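Local coordinates for 4-hydroxybenzoyl-CoA thioesterase (Bacillus halodurans, PDB 5WH9), which is a hotdog-fold enzyme that probably hydrolyses the thioester bond of aromatic acyl-coenzyme A substrates such as gentisyl-CoA, at residues 8-12 against 13-17; 46-50 against 51-55. All coordinates share one frame; numbering follows the deposited sequence.

Overall arrangement
Phe-12 of interaction 1 packs on Ile-49 of the third subunit, a residue of that subunit's interaction 2, so two local contacts that lie far apart in one chain meet across a subunit interface. Within the chain, interactions 1 and 2 have centres 28 Å apart and nearest atoms about 16 Å apart. Residues 8-17 lead from the first strand into the loop before helix 25-40; in relatives such as the Pseudomonas 4-hydroxybenzoyl-CoA thioesterase this loop carries the catalytic aspartate, so interaction 1 probably borders the active site. Residues 46-55 come after that helix, where the short helix 45-50 ends.

Interaction 1: residues 8-12 against 13-17; sequences FRVKF and GDTDA
Lys-11 and Asp-14 are tied by backbone and side chain at once, as the first strand gives way to a short 3-10 turn that opens the loop carrying the catalytic aspartate in related hotdog thioesterases. Among the main-chain bonds, Asp-14 N donates to Lys-11 O (2.9 Å) and Thr-15 N to Phe-12 O (3.0 Å), two successive i to i+3 links. The Asp-14 side chain returns the first: its OD2 accepts Lys-11 N at 2.9 Å, on the anti side and 29° out of the carboxylate plane. Setting CG beside the backbone N (chi1 -65°) is what folds the carboxylate back to that N-H. Thr-15 adds a second grip on Phe-12 O, its OG1 donating in the carbonyl plane over 2.6 Å. The same hydroxyl makes a weak bond with Ala-17 N of the second subunit.

The remaining contacts are van der Waals: Lys-11 CB passes OD2 of Asp-14 at 3.3 Å, the two side chains running alongside each other, whereas Lys-11 NZ goes on to Tyr-6 OH of the third subunit. Val-10 CG1 touches Asp-14 CB at 4.2 Å. Replacing Asp-14 with an alanine would probably leave Lys-11 N without its acceptor and the start of the turn less firmly held.

Val-10 pairs by backbone with Ala-71 and Asp-72 just before strand 73-80, and Asp-14 packs against Asn-25 and Trp-29 of helix 25-40.

Interaction 2: residues 46-50 against 51-55; sequences SELID and KKIGF
Two bends bring Glu-47 and Lys-51 together: the glutamate chain turns at chi2 (60°), and the lysine chain turns at chi2 and again at chi4 (-76°), which swings its ammonium back over the last turn of the helix. Lys-51 NZ meets Glu-47 OE2 at 3.3 Å, on the syn side and slightly out of the carboxylate plane. The two side chains cross at a slant, and the methylenes of the lysine also run close to OE2. On its other flank Asp-50, lying alongside Lys-51 and pointing the same way, offers OD2 to NZ at 3.5 Å. One ammonium thus bridges two carboxylates in a network on the exposed surface, where its positive charge near the carboxyl end of the helix is likely to be favourable.

The backbone beneath is a Schellman motif. Lys-52, with left-handed backbone angles, is its C-prime residue, and the reversal of the chain there sends Ile-53 N back to Leu-48 O (2.8 Å) while Lys-52 N reaches Ile-49 O (2.9 Å). In both bonds the donor sits above the carbonyl plane, steeply so at Ile-49 O (73°). One step earlier, Lys-51 N still makes the ordinary i to i+4 helical bond to Glu-47 O.

Such a motif usually carries an apolar contact between the residues joined by the bond of wider sequence span, and here Leu-48 CD2 rests against Ile-53 CG2 at 3.9 Å. The other leucine methyl, CD1, approaches Phe-55 CE1 at 4.3 Å. Beyond the turn the Phe-55 ring meets His-35 edge-to-face and packs on Cys-34 and Leu-38 of helix 25-40, and Gly-54 bonds by backbone to Ala-111 of strand 99-111.

Interaction 1: residues 8-12 against 13-17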
loop_
_atom_site.group_PDB
_atom_site.type_symbol
_atom_site.label_atom_id
_atom_site.label_comp_id
_atom_site.label_asym_id
_atom_site.label_seq_id
_atom_site.Cartn_x
_atom_site.Cartn_y
_atom_site.Cartn_z
ATOM N N PHE B 8 -6.354 11.035 11.837
ATOM C CA PHE B 8 -5.981 10.738 10.468
ATOM C C PHE B 8 -7.132 10.977 9.520
ATOM O O PHE B 8 -8.268 11.013 9.915
ATOM C CB PHE B 8 -5.386 9.326 10.299
ATOM C CG PHE B 8 -6.394 8.212 10.321
ATOM C CD1 PHE B 8 -6.701 7.571 11.495
ATOM C CD2 PHE B 8 -7.010 7.789 9.163
ATOM C CE1 PHE B 8 -7.607 6.539 11.518
ATOM C CE2 PHE B 8 -7.925 6.761 9.182
ATOM C CZ PHE B 8 -8.216 6.130 10.362
ATOM N N ARG B 9 -6.796 11.154 8.256
ATOM C CA ARG B 9 -7.764 11.360 7.188
ATOM C C ARG B 9 -7.647 10.252 6.139
ATOM O O ARG B 9 -6.547 9.846 5.780
ATOM C CB ARG B 9 -7.526 12.703 6.512
ATOM C CG ARG B 9 -7.609 13.919 7.431
ATOM C CD ARG B 9 -8.109 15.111 6.640
ATOM N NE ARG B 9 -8.094 16.352 7.409
ATOM C CZ ARG B 9 -8.384 17.548 6.903
ATOM N NH1 ARG B 9 -8.724 17.670 5.625
ATOM N NH2 ARG B 9 -8.343 18.625 7.679
ATOM N N VAL B 10 -8.788 9.778 5.653
ATOM C CA VAL B 10 -8.832 8.827 4.553
ATOM C C VAL B 10 -8.353 9.437 3.230
ATOM O O VAL B 10 -8.967 10.373 2.689
ATOM C CB VAL B 10 -10.258 8.273 4.376
ATOM C CG1 VAL B 10 -10.322 7.342 3.191
ATOM C CG2 VAL B 10 -10.694 7.556 5.636
ATOM N N LYS B 11 -7.247 8.914 2.720
ATOM C CA LYS B 11 -6.735 9.323 1.424
ATOM C C LYS B 11 -7.500 8.611 0.316
ATOM O O LYS B 11 -7.985 7.490 0.487
ATOM C CB LYS B 11 -5.255 8.955 1.287
ATOM C CG LYS B 11 -4.410 9.364 2.475
ATOM C CD LYS B 11 -4.718 10.798 2.930
ATOM C CE LYS B 11 -3.844 11.176 4.094
ATOM N NZ LYS B 11 -3.803 12.657 4.258
ATOM N N PHE B 12 -7.586 9.264 -0.831
ATOM C CA PHE B 12 -8.134 8.648 -2.023
ATOM C C PHE B 12 -7.545 7.241 -2.227
ATOM O O PHE B 12 -8.264 6.278 -2.514
ATOM C CB PHE B 12 -7.807 9.549 -3.212
ATOM C CG PHE B 12 -8.407 9.092 -4.482
ATOM C CD1 PHE B 12 -9.781 8.983 -4.605
ATOM C CD2 PHE B 12 -7.607 8.755 -5.552
ATOM C CE1 PHE B 12 -10.344 8.560 -5.781
ATOM C CE2 PHE B 12 -8.171 8.323 -6.730
ATOM C CZ PHE B 12 -9.545 8.227 -6.841
ATOM N N GLY B 13 -6.236 7.132 -2.051
ATOM C CA GLY B 13 -5.522 5.892 -2.276
ATOM C C GLY B 13 -5.812 4.783 -1.282
ATOM O O GLY B 13 -5.352 3.653 -1.483
ATOM N N ASP B 14 -6.555 5.108 -0.222
ATOM C CA ASP B 14 -6.996 4.132 0.773
ATOM C C ASP B 14 -8.325 3.515 0.372
ATOM O O ASP B 14 -8.802 2.581 1.025
ATOM C CB ASP B 14 -7.188 4.792 2.139
ATOM C CG ASP B 14 -5.896 5.310 2.721
ATOM O OD1 ASP B 14 -4.867 4.609 2.585
ATOM O OD2 ASP B 14 -5.909 6.422 3.304
ATOM N N THR B 15 -8.929 4.046 -0.689
ATOM C CA THR B 15 -10.200 3.516 -1.175
ATOM C C THR B 15 -9.963 2.459 -2.259
ATOM O O THR B 15 -8.842 2.278 -2.745
ATOM C CB THR B 15 -11.125 4.632 -1.709
ATOM O OG1 THR B 15 -10.610 5.147 -2.946
ATOM C CG2 THR B 15 -11.237 5.760 -0.701
ATOM N N ASP B 16 -11.022 1.755 -2.628
ATOM C CA ASP B 16 -10.932 0.816 -3.724
ATOM C C ASP B 16 -12.168 0.985 -4.613
ATOM O O ASP B 16 -12.989 1.880 -4.394
ATOM C CB ASP B 16 -10.806 -0.610 -3.194
ATOM C CG ASP B 16 -11.988 -1.020 -2.323
ATOM O OD1 ASP B 16 -13.150 -0.784 -2.733
ATOM O OD2 ASP B 16 -11.753 -1.589 -1.231
ATOM N N ALA B 17 -12.290 0.123 -5.610
ATOM C CA ALA B 17 -13.305 0.285 -6.642
ATOM C C ALA B 17 -14.717 0.292 -6.095
ATOM O O ALA B 17 -15.617 0.863 -6.712
ATOM C CB ALA B 17 -13.160 -0.800 -7.709
#

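Interaction 2: residues 46-50 against 51-55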
loop_
_atom_site.group_PDB
_atom_site.type_symbol
_atom_site.label_atom_id
_atom_site.label_comp_id
_atom_site.label_asym_id
_atom_site.label_seq_id
_atom_site.Cartn_x
_atom_site.Cartn_y
_atom_site.Cartn_z
ATOM N N SER B 46 10.801 5.464 16.521
ATOM C CA SER B 46 11.883 5.603 15.537
ATOM C C SER B 46 13.219 5.310 16.200
ATOM O O SER B 46 14.136 4.753 15.589
ATOM C CB SER B 46 11.922 7.024 14.970
ATOM O OG SER B 46 12.080 7.981 16.008
ATOM N N GLU B 47 13.310 5.719 17.458
ATOM C CA GLU B 47 14.482 5.505 18.282
ATOM C C GLU B 47 14.655 4.012 18.543
ATOM O O GLU B 47 15.749 3.474 18.417
ATOM C CB GLU B 47 14.330 6.287 19.595
ATOM C CG GLU B 47 15.298 5.884 20.686
ATOM C CD GLU B 47 16.745 6.078 20.273
ATOM O OE1 GLU B 47 17.014 6.976 19.435
ATOM O OE2 GLU B 47 17.609 5.324 20.782
ATOM N N LEU B 48 13.577 3.325 18.882
ATOM C CA LEU B 48 13.657 1.890 19.103
ATOM C C LEU B 48 14.042 1.073 17.863
ATOM O O LEU B 48 14.866 0.182 17.952
ATOM C CB LEU B 48 12.340 1.378 19.673
ATOM C CG LEU B 48 11.956 2.003 21.004
ATOM C CD1 LEU B 48 10.459 1.943 21.213
ATOM C CD2 LEU B 48 12.683 1.301 22.130
ATOM N N ILE B 49 13.467 1.395 16.711
ATOM C CA ILE B 49 13.734 0.661 15.472
ATOM C C ILE B 49 15.214 0.806 15.118
ATOM O O ILE B 49 15.851 -0.137 14.671
ATOM C CB ILE B 49 12.857 1.179 14.298
ATOM C CG1 ILE B 49 11.365 1.050 14.609
ATOM C CG2 ILE B 49 13.168 0.454 13.005
ATOM C CD1 ILE B 49 10.835 -0.362 14.665
ATOM N N ASP B 50 15.740 2.002 15.335
ATOM C CA ASP B 50 17.128 2.330 15.089
ATOM C C ASP B 50 17.994 1.425 15.963
ATOM O O ASP B 50 19.021 0.922 15.539
ATOM C CB ASP B 50 17.341 3.839 15.299
ATOM C CG ASP B 50 18.760 4.295 15.031
ATOM O OD1 ASP B 50 19.226 4.213 13.874
ATOM O OD2 ASP B 50 19.406 4.753 15.989
ATOM N N LYS B 51 17.555 1.214 17.193
ATOM C CA LYS B 51 18.277 0.364 18.123
ATOM C C LYS B 51 17.902 -1.117 17.989
ATOM O O LYS B 51 18.283 -1.939 18.803
ATOM C CB LYS B 51 18.035 0.875 19.540
ATOM C CG LYS B 51 18.662 2.227 19.826
ATOM C CD LYS B 51 20.109 2.299 19.365
ATOM C CE LYS B 51 20.826 3.500 19.969
ATOM N NZ LYS B 51 20.478 4.803 19.334
ATOM N N LYS B 52 17.140 -1.423 16.943
ATOM C CA LYS B 52 16.684 -2.773 16.642
ATOM C C LYS B 52 15.834 -3.395 17.721
ATOM O O LYS B 52 15.975 -4.571 18.033
ATOM C CB LYS B 52 17.854 -3.684 16.294
ATOM C CG LYS B 52 17.433 -5.105 15.997
ATOM C CD LYS B 52 16.455 -5.170 14.840
ATOM C CE LYS B 52 16.358 -6.578 14.282
ATOM N NZ LYS B 52 15.894 -7.575 15.292
ATOM N N ILE B 53 14.961 -2.567 18.286
ATOM C CA ILE B 53 14.022 -2.955 19.318
ATOM C C ILE B 53 12.637 -2.787 18.734
ATOM O O ILE B 53 12.350 -1.806 18.074
ATOM C CB ILE B 53 14.174 -2.099 20.571
ATOM C CG1 ILE B 53 15.584 -2.223 21.113
ATOM C CG2 ILE B 53 13.184 -2.537 21.632
ATOM C CD1 ILE B 53 15.811 -1.404 22.356
ATOM N N GLY B 54 11.779 -3.759 18.948
ATOM C CA GLY B 54 10.446 -3.688 18.377
ATOM C C GLY B 54 9.351 -4.234 19.275
ATOM O O GLY B 54 9.608 -4.654 20.411
ATOM N N PHE B 55 8.123 -4.213 18.763
ATOM C CA PHE B 55 6.952 -4.677 19.501
ATOM C C PHE B 55 6.057 -5.373 18.496
ATOM O O PHE B 55 4.950 -4.923 18.212
ATOM C CB PHE B 55 6.223 -3.501 20.169
ATOM C CG PHE B 55 6.356 -2.217 19.411
ATOM C CD1 PHE B 55 7.487 -1.436 19.551
ATOM C CD2 PHE B 55 5.383 -1.820 18.510
ATOM C CE1 PHE B 55 7.635 -0.261 18.825
ATOM C CE2 PHE B 55 5.524 -0.644 17.783
ATOM C CZ PHE B 55 6.652 0.132 17.946
#